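FAD:protein FMN transferase (Vibrio cholerae, PDB 6NXI) probably transfers the FMN part of FAD onto a threonine hydroxyl of a target flavoprotein, releasing AMP in a magnesium-dependent reaction. Local coordinates at residues G12-G16 against L43-N47; Y19-Y23 against L35-D40; M50-R54 against G107-E111; K158-D163 against I181-R186. All coordinates share one frame; numbering follows the deposited sequence.

Contact 1. Residues G12-G16 against L43-N47; sequences GPTMG and LEEVN. With FAD (flavin-adenine dinucleotide), chain B.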
# COMPACT_ATOMS: atom_id res chain seq x y z
N GLY A 12 -8.29 15.18 -6.45
CA GLY A 12 -7.34 15.44 -7.52
C GLY A 12 -6.52 14.23 -7.87
O GLY A 12 -6.70 13.16 -7.32
N PRO A 13 -5.57 14.39 -8.82
CA PRO A 13 -4.78 13.29 -9.33
C PRO A 13 -3.48 13.14 -8.54
O PRO A 13 -2.83 14.11 -8.21
CB PRO A 13 -4.44 13.77 -10.75
CG PRO A 13 -4.29 15.27 -10.61
CD PRO A 13 -5.26 15.66 -9.50
N THR A 14 -3.11 11.89 -8.29
CA THR A 14 -1.77 11.52 -7.75
C THR A 14 -1.52 10.03 -8.01
O THR A 14 -2.45 9.24 -7.90
CB THR A 14 -1.65 11.89 -6.26
OG1 THR A 14 -0.26 11.96 -5.91
CG2 THR A 14 -2.35 10.93 -5.33
N MET A 15 -0.25 9.70 -8.19
CA MET A 15 0.27 8.30 -8.18
C MET A 15 -0.51 7.41 -9.15
O MET A 15 -0.72 6.22 -8.81
CB MET A 15 0.17 7.74 -6.77
CG MET A 15 0.92 8.59 -5.74
SD MET A 15 0.80 7.90 -4.09
CE MET A 15 1.23 9.32 -3.11
N GLY A 16 -0.96 7.97 -10.27
CA GLY A 16 -1.63 7.15 -11.30
C GLY A 16 -3.08 6.93 -10.94
O GLY A 16 -3.76 6.14 -11.59
N LEU A 43 1.83 15.86 -2.04
CA LEU A 43 1.71 14.60 -2.82
C LEU A 43 2.67 14.60 -4.03
O LEU A 43 3.22 13.53 -4.37
CB LEU A 43 0.25 14.38 -3.20
CG LEU A 43 -0.64 14.03 -2.02
CD1 LEU A 43 -2.10 13.97 -2.48
CD2 LEU A 43 -0.22 12.74 -1.36
N GLU A 44 2.86 15.74 -4.68
CA GLU A 44 3.86 15.88 -5.76
C GLU A 44 5.24 15.56 -5.20
O GLU A 44 5.96 14.86 -5.87
CB GLU A 44 3.78 17.26 -6.40
CG GLU A 44 2.66 17.28 -7.42
CD GLU A 44 2.98 16.32 -8.55
OE1 GLU A 44 2.33 15.26 -8.65
OE2 GLU A 44 3.94 16.62 -9.30
N GLU A 45 5.56 16.03 -4.00
CA GLU A 45 6.85 15.65 -3.35
C GLU A 45 6.94 14.12 -3.18
O GLU A 45 8.00 13.56 -3.37
CB GLU A 45 6.99 16.39 -2.03
CG GLU A 45 8.30 16.12 -1.30
CD GLU A 45 8.43 17.02 -0.07
OE1 GLU A 45 7.50 17.02 0.77
OE2 GLU A 45 9.46 17.77 -0.01
N VAL A 46 5.88 13.47 -2.70
CA VAL A 46 5.96 11.99 -2.53
C VAL A 46 6.30 11.37 -3.88
O VAL A 46 7.07 10.39 -3.93
CB VAL A 46 4.64 11.45 -1.97
CG1 VAL A 46 4.67 9.94 -1.97
CG2 VAL A 46 4.32 11.95 -0.56
N ASN A 47 5.65 11.86 -4.93
CA ASN A 47 5.88 11.32 -6.30
C ASN A 47 7.32 11.61 -6.75
O ASN A 47 8.00 10.72 -7.28
CB ASN A 47 4.86 11.87 -7.29
CG ASN A 47 3.51 11.19 -7.20
OD1 ASN A 47 3.34 10.13 -7.82
ND2 ASN A 47 2.60 11.75 -6.41
PA FAD B . -0.69 -3.05 -3.26
O1A FAD B . -1.48 -4.30 -3.19
O2A FAD B . -0.68 -2.12 -2.11
O5B FAD B . 0.83 -3.38 -3.65
C5B FAD B . 1.00 -3.97 -4.96
C4B FAD B . 2.11 -3.29 -5.73
O4B FAD B . 3.39 -3.40 -5.05
C3B FAD B . 2.31 -3.92 -7.11
O3B FAD B . 1.53 -3.21 -8.07
C2B FAD B . 3.82 -3.79 -7.32
O2B FAD B . 4.17 -2.51 -7.80
C1B FAD B . 4.36 -3.98 -5.91
N9A FAD B . 4.57 -5.35 -5.48
C8A FAD B . 4.08 -6.53 -6.04
N7A FAD B . 4.36 -7.58 -5.30
C5A FAD B . 5.11 -7.10 -4.24
C6A FAD B . 5.71 -7.75 -3.15
N6A FAD B . 5.61 -9.07 -2.90
N1A FAD B . 6.34 -6.96 -2.25
C2A FAD B . 6.43 -5.64 -2.50
N3A FAD B . 5.89 -4.92 -3.49
C4A FAD B . 5.24 -5.73 -4.34
N1 FAD B . 0.96 4.15 -11.57
C2 FAD B . 0.98 4.69 -12.84
O2 FAD B . 0.38 4.12 -13.77
N3 FAD B . 1.61 5.86 -13.11
C4 FAD B . 2.29 6.56 -12.15
O4 FAD B . 2.88 7.60 -12.43
C4X FAD B . 2.32 6.02 -10.82
N5 FAD B . 2.97 6.67 -9.88
C5X FAD B . 2.99 6.13 -8.61
C6 FAD B . 3.71 6.79 -7.60
C7 FAD B . 3.78 6.32 -6.30
C7M FAD B . 4.56 7.08 -5.26
C8 FAD B . 3.08 5.13 -5.98
C8M FAD B . 3.13 4.55 -4.59
C9 FAD B . 2.37 4.46 -6.98
C9A FAD B . 2.30 4.94 -8.30
N10 FAD B . 1.62 4.28 -9.33
C10 FAD B . 1.60 4.79 -10.61
C1' FAD B . 0.83 3.06 -9.03
C2' FAD B . 1.63 1.82 -8.87
O2' FAD B . 2.29 1.49 -10.09
C3' FAD B . 0.69 0.67 -8.48
O3' FAD B . -0.25 0.38 -9.48
C4' FAD B . -0.13 0.93 -7.23
O4' FAD B . 0.66 1.60 -6.28
C5' FAD B . -0.75 -0.35 -6.69
O5' FAD B . -1.34 -0.05 -5.40
P FAD B . -2.31 -1.10 -4.73
O1P FAD B . -3.27 -1.65 -5.69
O2P FAD B . -2.70 -0.40 -3.45
O3P FAD B . -1.23 -2.25 -4.50
O HOH W 1 0.62 14.41 -6.73
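N47 ND2 donates a bent hydrogen bond to T14 OG1 (2.9 Å), which lies near the amide plane, while M15 CG sits off the edge between N47 OD1 and ND2, somewhat out of that plane, 3.5 Å from N47 OD1. M15 in turn spreads over one face of the flavin: its CB lies 3.7 Å from FAD C5X and its carbonyl O is 3.1 Å from N10 of FAD. N47 OD1 reaches the rim of the same ring system at FAD C6 (3.4 Å). The second grip on the amide lies within the helix, where N47 ND2 also donates to L43 O at 2.8 Å, from the face opposite to the backbone N of N47. Here the end of edge strand 7-14, just before the tight turn into strand 17-24, is laid against helix 32-50. M15 CG stands anti to the carbonyl carbon (chi1 -57°), and the extended chain beyond it carries CE between V46 CG1, 3.7 Å off, and L43 CD2. T14 turns OG1 away from its backbone N (chi1 -160°), where a water joins it to E44 OE1. The E44 carboxylate also holds R54 in a salt bridge, and I181 packs beside T14 and L43.

Contact 2. Residues Y19-Y23 against L35-D40; sequences YNIKY and LQTEID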
# COMPACT_ATOMS: atom_id res chain seq x y z
N TYR A 19 -6.98 11.07 -5.40
CA TYR A 19 -7.23 11.22 -3.96
C TYR A 19 -8.61 11.87 -3.74
O TYR A 19 -9.15 12.60 -4.60
CB TYR A 19 -6.16 12.06 -3.28
CG TYR A 19 -6.09 13.51 -3.65
CD1 TYR A 19 -5.14 13.99 -4.55
CD2 TYR A 19 -6.90 14.45 -3.02
CE1 TYR A 19 -5.06 15.33 -4.86
CE2 TYR A 19 -6.85 15.79 -3.34
CZ TYR A 19 -5.93 16.23 -4.28
OH TYR A 19 -5.84 17.57 -4.56
N ASN A 20 -9.14 11.58 -2.57
CA ASN A 20 -10.42 12.12 -2.08
C ASN A 20 -10.21 12.45 -0.62
O ASN A 20 -9.90 11.57 0.16
CB ASN A 20 -11.59 11.19 -2.26
CG ASN A 20 -11.96 11.03 -3.71
OD1 ASN A 20 -12.50 11.95 -4.34
ND2 ASN A 20 -11.68 9.84 -4.23
N ILE A 21 -10.33 13.72 -0.28
CA ILE A 21 -10.16 14.16 1.11
C ILE A 21 -11.49 14.78 1.52
O ILE A 21 -11.98 15.65 0.80
CB ILE A 21 -8.96 15.09 1.23
CG1 ILE A 21 -7.70 14.28 0.89
CG2 ILE A 21 -8.93 15.74 2.62
CD1 ILE A 21 -6.56 15.11 0.48
N LYS A 22 -12.05 14.35 2.63
CA LYS A 22 -13.27 14.95 3.21
C LYS A 22 -12.93 15.45 4.60
O LYS A 22 -12.25 14.74 5.36
CB LYS A 22 -14.45 13.98 3.26
CG LYS A 22 -14.94 13.57 1.89
CD LYS A 22 -16.08 12.53 1.98
CE LYS A 22 -16.65 12.20 0.61
NZ LYS A 22 -17.87 11.36 0.65
N TYR A 23 -13.36 16.66 4.92
CA TYR A 23 -13.11 17.17 6.28
C TYR A 23 -14.30 18.02 6.69
O TYR A 23 -15.08 18.50 5.84
CB TYR A 23 -11.75 17.89 6.38
CG TYR A 23 -11.71 19.18 5.62
CD1 TYR A 23 -11.24 19.22 4.32
CD2 TYR A 23 -12.09 20.38 6.20
CE1 TYR A 23 -11.20 20.40 3.60
CE2 TYR A 23 -12.04 21.56 5.49
CZ TYR A 23 -11.59 21.57 4.18
OH TYR A 23 -11.54 22.73 3.45
N LEU A 35 -5.71 24.80 1.53
CA LEU A 35 -5.43 23.40 1.93
C LEU A 35 -5.11 22.57 0.70
O LEU A 35 -4.18 21.74 0.78
CB LEU A 35 -6.65 22.82 2.66
CG LEU A 35 -6.98 23.46 4.00
CD1 LEU A 35 -8.35 22.99 4.47
CD2 LEU A 35 -5.92 23.15 5.04
N GLN A 36 -5.90 22.66 -0.37
CA GLN A 36 -5.66 21.78 -1.53
C GLN A 36 -4.31 22.09 -2.17
O GLN A 36 -3.63 21.20 -2.65
CB GLN A 36 -6.75 21.93 -2.60
CG GLN A 36 -6.66 20.86 -3.68
CD GLN A 36 -8.00 20.62 -4.34
OE1 GLN A 36 -8.81 21.52 -4.46
NE2 GLN A 36 -8.20 19.41 -4.84
N THR A 37 -3.95 23.37 -2.16
CA THR A 37 -2.67 23.78 -2.75
C THR A 37 -1.52 23.07 -2.03
O THR A 37 -0.59 22.57 -2.69
CB THR A 37 -2.54 25.31 -2.73
OG1 THR A 37 -3.50 25.92 -3.59
CG2 THR A 37 -1.16 25.70 -3.21
N GLU A 38 -1.54 23.02 -0.71
CA GLU A 38 -0.45 22.38 0.05
C GLU A 38 -0.56 20.86 -0.09
O GLU A 38 0.45 20.19 -0.20
CB GLU A 38 -0.46 22.82 1.50
CG GLU A 38 0.71 22.26 2.27
CD GLU A 38 2.11 22.57 1.76
OE1 GLU A 38 2.29 23.42 0.84
OE2 GLU A 38 3.03 21.96 2.29
N ILE A 39 -1.78 20.33 -0.08
CA ILE A 39 -1.95 18.87 -0.25
C ILE A 39 -1.35 18.46 -1.59
O ILE A 39 -0.63 17.47 -1.65
CB ILE A 39 -3.44 18.50 -0.14
CG1 ILE A 39 -3.88 18.64 1.31
CG2 ILE A 39 -3.66 17.10 -0.71
CD1 ILE A 39 -5.39 18.68 1.45
N ASP A 40 -1.65 19.19 -2.66
CA ASP A 40 -1.06 18.88 -3.98
C ASP A 40 0.47 18.96 -3.91
O ASP A 40 1.12 18.11 -4.51
CB ASP A 40 -1.68 19.74 -5.07
CG ASP A 40 -3.10 19.31 -5.40
OD1 ASP A 40 -3.39 18.11 -5.21
OD2 ASP A 40 -3.87 20.17 -5.86
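The hydroxyl of Y19 is held from two directions by segment 35-40 of helix 32-50: it donates to D40 OD1 at 2.6 Å and accepts from Q36 NE2 at 3.0 Å. The bond from Q36 is nearly straight and keeps the hydroxyl within the amide plane. D40 OD1 lies at the ring edge near its plane, the carboxylate turned 59° from the ring, and is met on its syn side, somewhat out of the carboxylate plane. Negative charge on D40 probably strengthens this bond, polarising the phenol O-H. Y19 CG lies between its backbone N and carbonyl carbon (chi1 67°), swinging the ring off the strand to meet the helix. Apolar groups fill the remainder: I21 CD1 and I39 CG2 meet tip to tip at 3.7 Å, I39 CG2 also packs on the Y19 ring near CZ, and L35 CD1 touches Y23 CZ at 3.5 Å. N20 is satisfied elsewhere, by H9, S11 and E180. Backbone groups of Y19, I21 and Y23 pair with strand 7-14, those of N20 and K22 with strand 177-181. This is helix-on-sheet packing, strand and helix segments running roughly antiparallel (141°) with axes 11.7 Å apart, on the antiparallel sheet of the ApbE fold.

Contact 3. Residues M50-R54 against G107-E111; sequences MSTYR and GFGPE. With FAD (flavin-adenine dinucleotide), chain B.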
# COMPACT_ATOMS: atom_id res chain seq x y z
N MET A 50 9.47 9.15 -4.70
CA MET A 50 9.24 7.70 -4.62
C MET A 50 8.50 7.10 -5.82
O MET A 50 8.24 5.86 -5.74
CB MET A 50 8.53 7.37 -3.30
CG MET A 50 9.52 7.60 -2.11
SD MET A 50 8.77 7.29 -0.50
CE MET A 50 8.61 8.92 0.24
N SER A 51 8.17 7.87 -6.86
CA SER A 51 7.53 7.31 -8.09
C SER A 51 8.54 6.52 -8.93
O SER A 51 9.50 7.11 -9.40
CB SER A 51 6.88 8.34 -8.94
OG SER A 51 6.25 7.70 -10.10
N THR A 52 8.27 5.25 -9.20
CA THR A 52 9.09 4.50 -10.19
C THR A 52 8.88 5.02 -11.61
O THR A 52 9.73 4.66 -12.47
CB THR A 52 8.78 3.00 -10.15
OG1 THR A 52 7.36 2.91 -10.29
CG2 THR A 52 9.35 2.39 -8.90
N TYR A 53 7.78 5.73 -11.90
CA TYR A 53 7.35 6.15 -13.26
C TYR A 53 7.98 7.50 -13.64
O TYR A 53 7.91 7.87 -14.80
CB TYR A 53 5.81 6.21 -13.35
CG TYR A 53 5.15 4.86 -13.26
CD1 TYR A 53 4.74 4.18 -14.40
CD2 TYR A 53 4.90 4.33 -12.01
CE1 TYR A 53 4.06 2.96 -14.27
CE2 TYR A 53 4.29 3.09 -11.88
CZ TYR A 53 3.86 2.43 -13.00
OH TYR A 53 3.23 1.23 -12.77
N ARG A 54 8.48 8.26 -12.67
CA ARG A 54 9.24 9.51 -12.92
C ARG A 54 10.73 9.19 -12.97
O ARG A 54 11.28 8.73 -11.97
CB ARG A 54 8.88 10.55 -11.87
CG ARG A 54 7.40 10.91 -11.86
CD ARG A 54 7.12 12.14 -10.99
NE ARG A 54 5.69 12.37 -10.96
CZ ARG A 54 5.06 13.39 -10.42
NH1 ARG A 54 5.72 14.30 -9.72
NH2 ARG A 54 3.74 13.42 -10.50
N GLY A 107 4.37 -6.88 -16.38
CA GLY A 107 3.59 -5.84 -17.07
C GLY A 107 2.97 -4.83 -16.13
O GLY A 107 2.03 -4.13 -16.60
N PHE A 108 3.41 -4.74 -14.88
CA PHE A 108 2.73 -3.92 -13.85
C PHE A 108 3.56 -2.72 -13.44
O PHE A 108 3.23 -2.11 -12.38
CB PHE A 108 2.33 -4.80 -12.68
CG PHE A 108 1.36 -5.88 -13.05
CD1 PHE A 108 0.05 -5.54 -13.31
CD2 PHE A 108 1.74 -7.21 -13.10
CE1 PHE A 108 -0.87 -6.52 -13.60
CE2 PHE A 108 0.83 -8.19 -13.41
CZ PHE A 108 -0.48 -7.84 -13.64
N GLY A 109 4.62 -2.44 -14.17
CA GLY A 109 5.49 -1.29 -13.84
C GLY A 109 5.63 -0.41 -15.08
O GLY A 109 4.83 -0.45 -16.03
N PRO A 110 6.66 0.44 -15.10
CA PRO A 110 6.85 1.35 -16.21
C PRO A 110 7.35 0.72 -17.50
O PRO A 110 7.29 1.36 -18.56
CB PRO A 110 7.86 2.37 -15.66
CG PRO A 110 7.83 2.15 -14.16
CD PRO A 110 7.61 0.66 -13.99
N GLU A 111 7.77 -0.54 -17.43
CA GLU A 111 8.37 -1.21 -18.59
C GLU A 111 7.28 -1.68 -19.56
O GLU A 111 6.33 -2.30 -19.11
CB GLU A 111 9.22 -2.39 -18.09
CG GLU A 111 9.95 -3.12 -19.17
CD GLU A 111 10.65 -4.39 -18.71
OE1 GLU A 111 10.85 -4.56 -17.48
OE2 GLU A 111 11.02 -5.22 -19.60
PA FAD B . -0.69 -3.05 -3.26
O1A FAD B . -1.48 -4.30 -3.19
O2A FAD B . -0.68 -2.12 -2.11
O5B FAD B . 0.83 -3.38 -3.65
C5B FAD B . 1.00 -3.97 -4.96
C4B FAD B . 2.11 -3.29 -5.73
O4B FAD B . 3.39 -3.40 -5.05
C3B FAD B . 2.31 -3.92 -7.11
O3B FAD B . 1.53 -3.21 -8.07
C2B FAD B . 3.82 -3.79 -7.32
O2B FAD B . 4.17 -2.51 -7.80
C1B FAD B . 4.36 -3.98 -5.91
N9A FAD B . 4.57 -5.35 -5.48
C8A FAD B . 4.08 -6.53 -6.04
N7A FAD B . 4.36 -7.58 -5.30
C5A FAD B . 5.11 -7.10 -4.24
C6A FAD B . 5.71 -7.75 -3.15
N6A FAD B . 5.61 -9.07 -2.90
N1A FAD B . 6.34 -6.96 -2.25
C2A FAD B . 6.43 -5.64 -2.50
N3A FAD B . 5.89 -4.92 -3.49
C4A FAD B . 5.24 -5.73 -4.34
N1 FAD B . 0.96 4.15 -11.57
C2 FAD B . 0.98 4.69 -12.84
O2 FAD B . 0.38 4.12 -13.77
N3 FAD B . 1.61 5.86 -13.11
C4 FAD B . 2.29 6.56 -12.15
O4 FAD B . 2.88 7.60 -12.43
C4X FAD B . 2.32 6.02 -10.82
N5 FAD B . 2.97 6.67 -9.88
C5X FAD B . 2.99 6.13 -8.61
C6 FAD B . 3.71 6.79 -7.60
C7 FAD B . 3.78 6.32 -6.30
C7M FAD B . 4.56 7.08 -5.26
C8 FAD B . 3.08 5.13 -5.98
C8M FAD B . 3.13 4.55 -4.59
C9 FAD B . 2.37 4.46 -6.98
C9A FAD B . 2.30 4.94 -8.30
N10 FAD B . 1.62 4.28 -9.33
C10 FAD B . 1.60 4.79 -10.61
C1' FAD B . 0.83 3.06 -9.03
C2' FAD B . 1.63 1.82 -8.87
O2' FAD B . 2.29 1.49 -10.09
C3' FAD B . 0.69 0.67 -8.48
O3' FAD B . -0.25 0.38 -9.48
C4' FAD B . -0.13 0.93 -7.23
O4' FAD B . 0.66 1.60 -6.28
C5' FAD B . -0.75 -0.35 -6.69
O5' FAD B . -1.34 -0.05 -5.40
P FAD B . -2.31 -1.10 -4.73
O1P FAD B . -3.27 -1.65 -5.69
O2P FAD B . -2.70 -0.40 -3.45
O3P FAD B . -1.23 -2.25 -4.50
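Y53 and P110 make a CH-pi contact, CG of P110 standing 3.8 Å from the centroid of the Y53 ring and 14° off its normal. The proline pyrrolidine crosses the tyrosine at about a right angle. On the opposite face of the same ring lies the flavin, almost parallel to it, with N3 of FAD 3.6 Å above the ring plane and CD2 of Y53 only 3.3 Å from C4X of FAD. The tyrosine is thus sandwiched between cofactor and proline. Two further van der Waals contacts involve oxygens: P110 CG is 3.6 Å from T52 O, and Y53 OH is 3.6 Å from G109 CA. Both segments are loops at the flavin pocket. Segment 50-54 follows helix 32-50; segment 107-111 comes after helix 100-105, whose end is closed by a Schellman motif at G107. Among polar atoms, OH of Y53 comes to 2.9 Å from the ribityl O2' of FAD. Hydrogen bonds inside 50-54 shape the loop that presents the ring: OG of S51, anti to its backbone N (chi1 -179°), accepts from Y53 N at 3.1 Å in an ST turn, and weakly from R54 N. The same OG faces the flavin near N5. Salt bridges lead away from the contact, R54 to D48 and E44, E111 to R126 and R113, while the F108 ring meets that of Y239.

Contact 4. Residues K158-D163 against I181-R186; sequences KGWGVD and IGGEIR. With MG (magnesium ion), chain D; FAD (flavin-adenine dinucleotide), chain B.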
# COMPACT_ATOMS: atom_id res chain seq x y z
N LYS A 158 1.92 4.82 -1.18
CA LYS A 158 0.55 5.38 -1.20
C LYS A 158 0.10 5.65 0.26
O LYS A 158 -0.41 6.73 0.53
CB LYS A 158 -0.40 4.43 -1.92
CG LYS A 158 -1.56 5.05 -2.65
CD LYS A 158 -2.06 4.11 -3.77
CE LYS A 158 -2.74 2.91 -3.18
NZ LYS A 158 -3.65 2.25 -4.13
N GLY A 159 0.23 4.67 1.15
CA GLY A 159 -0.05 4.78 2.59
C GLY A 159 0.74 5.93 3.16
O GLY A 159 0.22 6.67 3.96
N TRP A 160 2.02 6.05 2.75
CA TRP A 160 2.86 7.18 3.21
C TRP A 160 2.19 8.50 2.82
O TRP A 160 2.10 9.40 3.71
CB TRP A 160 4.28 7.07 2.62
CG TRP A 160 5.10 8.28 2.98
CD1 TRP A 160 5.46 9.27 2.12
CD2 TRP A 160 5.69 8.61 4.26
NE1 TRP A 160 6.21 10.21 2.78
CE2 TRP A 160 6.35 9.85 4.09
CE3 TRP A 160 5.71 8.01 5.52
CZ2 TRP A 160 7.01 10.47 5.14
CZ3 TRP A 160 6.35 8.63 6.56
CH2 TRP A 160 6.98 9.86 6.37
N GLY A 161 1.75 8.65 1.55
CA GLY A 161 1.11 9.92 1.12
C GLY A 161 -0.13 10.20 1.98
O GLY A 161 -0.36 11.34 2.39
N VAL A 162 -0.90 9.16 2.31
CA VAL A 162 -2.11 9.30 3.16
C VAL A 162 -1.71 9.85 4.53
O VAL A 162 -2.29 10.85 4.98
CB VAL A 162 -2.89 8.00 3.29
CG1 VAL A 162 -3.93 8.10 4.40
CG2 VAL A 162 -3.50 7.59 1.95
N ASP A 163 -0.62 9.30 5.10
CA ASP A 163 -0.14 9.76 6.42
C ASP A 163 0.34 11.19 6.32
O ASP A 163 0.12 11.99 7.28
CB ASP A 163 0.96 8.84 6.93
CG ASP A 163 0.51 7.47 7.39
OD1 ASP A 163 -0.68 7.30 7.76
OD2 ASP A 163 1.36 6.58 7.41
N ILE A 181 -6.41 7.76 -0.77
CA ILE A 181 -5.63 7.76 -2.03
C ILE A 181 -5.63 6.36 -2.62
O ILE A 181 -5.18 5.44 -1.98
CB ILE A 181 -4.20 8.23 -1.78
CG1 ILE A 181 -4.15 9.59 -1.09
CG2 ILE A 181 -3.44 8.25 -3.08
CD1 ILE A 181 -2.70 10.02 -0.75
N GLY A 182 -6.21 6.21 -3.81
CA GLY A 182 -6.28 4.90 -4.46
C GLY A 182 -6.84 3.83 -3.54
O GLY A 182 -6.31 2.69 -3.52
N GLY A 183 -7.78 4.16 -2.64
CA GLY A 183 -8.42 3.18 -1.77
C GLY A 183 -7.77 3.00 -0.41
O GLY A 183 -8.41 2.37 0.46
N GLU A 184 -6.55 3.52 -0.20
CA GLU A 184 -5.90 3.48 1.12
C GLU A 184 -6.44 4.68 1.90
O GLU A 184 -6.59 5.78 1.28
CB GLU A 184 -4.39 3.64 1.00
CG GLU A 184 -3.64 2.31 0.99
CD GLU A 184 -4.16 1.21 0.09
OE1 GLU A 184 -3.54 0.98 -0.97
OE2 GLU A 184 -5.24 0.58 0.42
N ILE A 185 -6.85 4.45 3.14
CA ILE A 185 -7.63 5.44 3.92
C ILE A 185 -7.00 5.72 5.27
O ILE A 185 -6.50 4.83 5.97
CB ILE A 185 -9.07 4.93 4.07
CG1 ILE A 185 -9.72 4.75 2.71
CG2 ILE A 185 -9.83 5.86 4.99
CD1 ILE A 185 -11.06 4.02 2.80
N ARG A 186 -7.13 6.95 5.71
CA ARG A 186 -6.90 7.27 7.12
C ARG A 186 -8.00 8.20 7.62
O ARG A 186 -8.34 9.16 6.90
CB ARG A 186 -5.53 7.89 7.34
CG ARG A 186 -5.25 8.13 8.80
CD ARG A 186 -3.74 8.21 9.03
NE ARG A 186 -3.51 8.94 10.26
CZ ARG A 186 -2.34 9.40 10.64
NH1 ARG A 186 -1.28 9.25 9.86
NH2 ARG A 186 -2.26 10.06 11.80
MG MG D . -1.75 -0.35 -1.51
PA FAD B . -0.69 -3.05 -3.26
O1A FAD B . -1.48 -4.30 -3.19
O2A FAD B . -0.68 -2.12 -2.11
O5B FAD B . 0.83 -3.38 -3.65
C5B FAD B . 1.00 -3.97 -4.96
C4B FAD B . 2.11 -3.29 -5.73
O4B FAD B . 3.39 -3.40 -5.05
C3B FAD B . 2.31 -3.92 -7.11
O3B FAD B . 1.53 -3.21 -8.07
C2B FAD B . 3.82 -3.79 -7.32
O2B FAD B . 4.17 -2.51 -7.80
C1B FAD B . 4.36 -3.98 -5.91
N9A FAD B . 4.57 -5.35 -5.48
C8A FAD B . 4.08 -6.53 -6.04
N7A FAD B . 4.36 -7.58 -5.30
C5A FAD B . 5.11 -7.10 -4.24
C6A FAD B . 5.71 -7.75 -3.15
N6A FAD B . 5.61 -9.07 -2.90
N1A FAD B . 6.34 -6.96 -2.25
C2A FAD B . 6.43 -5.64 -2.50
N3A FAD B . 5.89 -4.92 -3.49
C4A FAD B . 5.24 -5.73 -4.34
N1 FAD B . 0.96 4.15 -11.57
C2 FAD B . 0.98 4.69 -12.84
O2 FAD B . 0.38 4.12 -13.77
N3 FAD B . 1.61 5.86 -13.11
C4 FAD B . 2.29 6.56 -12.15
O4 FAD B . 2.88 7.60 -12.43
C4X FAD B . 2.32 6.02 -10.82
N5 FAD B . 2.97 6.67 -9.88
C5X FAD B . 2.99 6.13 -8.61
C6 FAD B . 3.71 6.79 -7.60
C7 FAD B . 3.78 6.32 -6.30
C7M FAD B . 4.56 7.08 -5.26
C8 FAD B . 3.08 5.13 -5.98
C8M FAD B . 3.13 4.55 -4.59
C9 FAD B . 2.37 4.46 -6.98
C9A FAD B . 2.30 4.94 -8.30
N10 FAD B . 1.62 4.28 -9.33
C10 FAD B . 1.60 4.79 -10.61
C1' FAD B . 0.83 3.06 -9.03
C2' FAD B . 1.63 1.82 -8.87
O2' FAD B . 2.29 1.49 -10.09
C3' FAD B . 0.69 0.67 -8.48
O3' FAD B . -0.25 0.38 -9.48
C4' FAD B . -0.13 0.93 -7.23
O4' FAD B . 0.66 1.60 -6.28
C5' FAD B . -0.75 -0.35 -6.69
O5' FAD B . -1.34 -0.05 -5.40
P FAD B . -2.31 -1.10 -4.73
O1P FAD B . -3.27 -1.65 -5.69
O2P FAD B . -2.70 -0.40 -3.45
O3P FAD B . -1.23 -2.25 -4.50
O HOH W 2 -0.03 1.15 -2.10
O HOH W 3 -2.89 -2.16 -0.05
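K158 and E184 cross at about a right angle beside the FAD diphosphate, K158 holding it directly and E184 through a magnesium ion. In the conformer described, one of two deposited, the lysine chain bends at chi3 (70°) and sets NZ 2.8 Å from G182 O and 2.9 Å from FAD O2P, hydrogen-bonded to both. E184, bent at chi2, puts OE1 on the magnesium at 2.3 Å; O2A and O2P of FAD, two waters and D269 complete that site, and OE2 is held by T224 N. Cation and metal together probably draw charge from the phosphate oxygens. I181 and K158 lie alongside each other, pointing opposite ways, I181 CG2 3.7 Å from K158 CG. V162 splits its branches: CG2 lies against I181 CG1 at 3.7 Å, CG1 against R186 CB at 3.4 Å. D163 and R186 form a salt bridge, R186 NH1 2.9 Å from D163 OD1 and above the carboxylate plane, the two flat groups 74° apart. That carboxylate is also bonded to S264 OG, its strongest partner, and to the backbone N of C265 and M266. A type I' turn from I181 to E184 joins strands 177-181 and 184-188 into a tight hairpin. Helix 157-171 lies over it, its segment 25° from strand 184-186, with helix 265-278 touching K158, V162 and E184, and helix 32-50 reaching I181 through L43.

Contacts 1, 2 and 4 are buried and belong to one antiparallel sheet and the helices on it, whereas contact 3 joins two loops at the surface. Contacts 1 and 2 share helix 32-50, set against the neighbouring strands 7-14 and 17-24, and touch through L43 and Y19; I181 of contact 4 packs on both. Contact 2 alone lies well away from FAD. Its chemistry is a doubly hydrogen-bonded tyrosine hydroxyl with aliphatic packing, while contacts 1 and 3 bring M15 and Y53 to opposite faces of the flavin, and contact 4 serves the diphosphate with lysine and magnesium. A salt bridge between E44 and R54 ties contact 1 to contact 3.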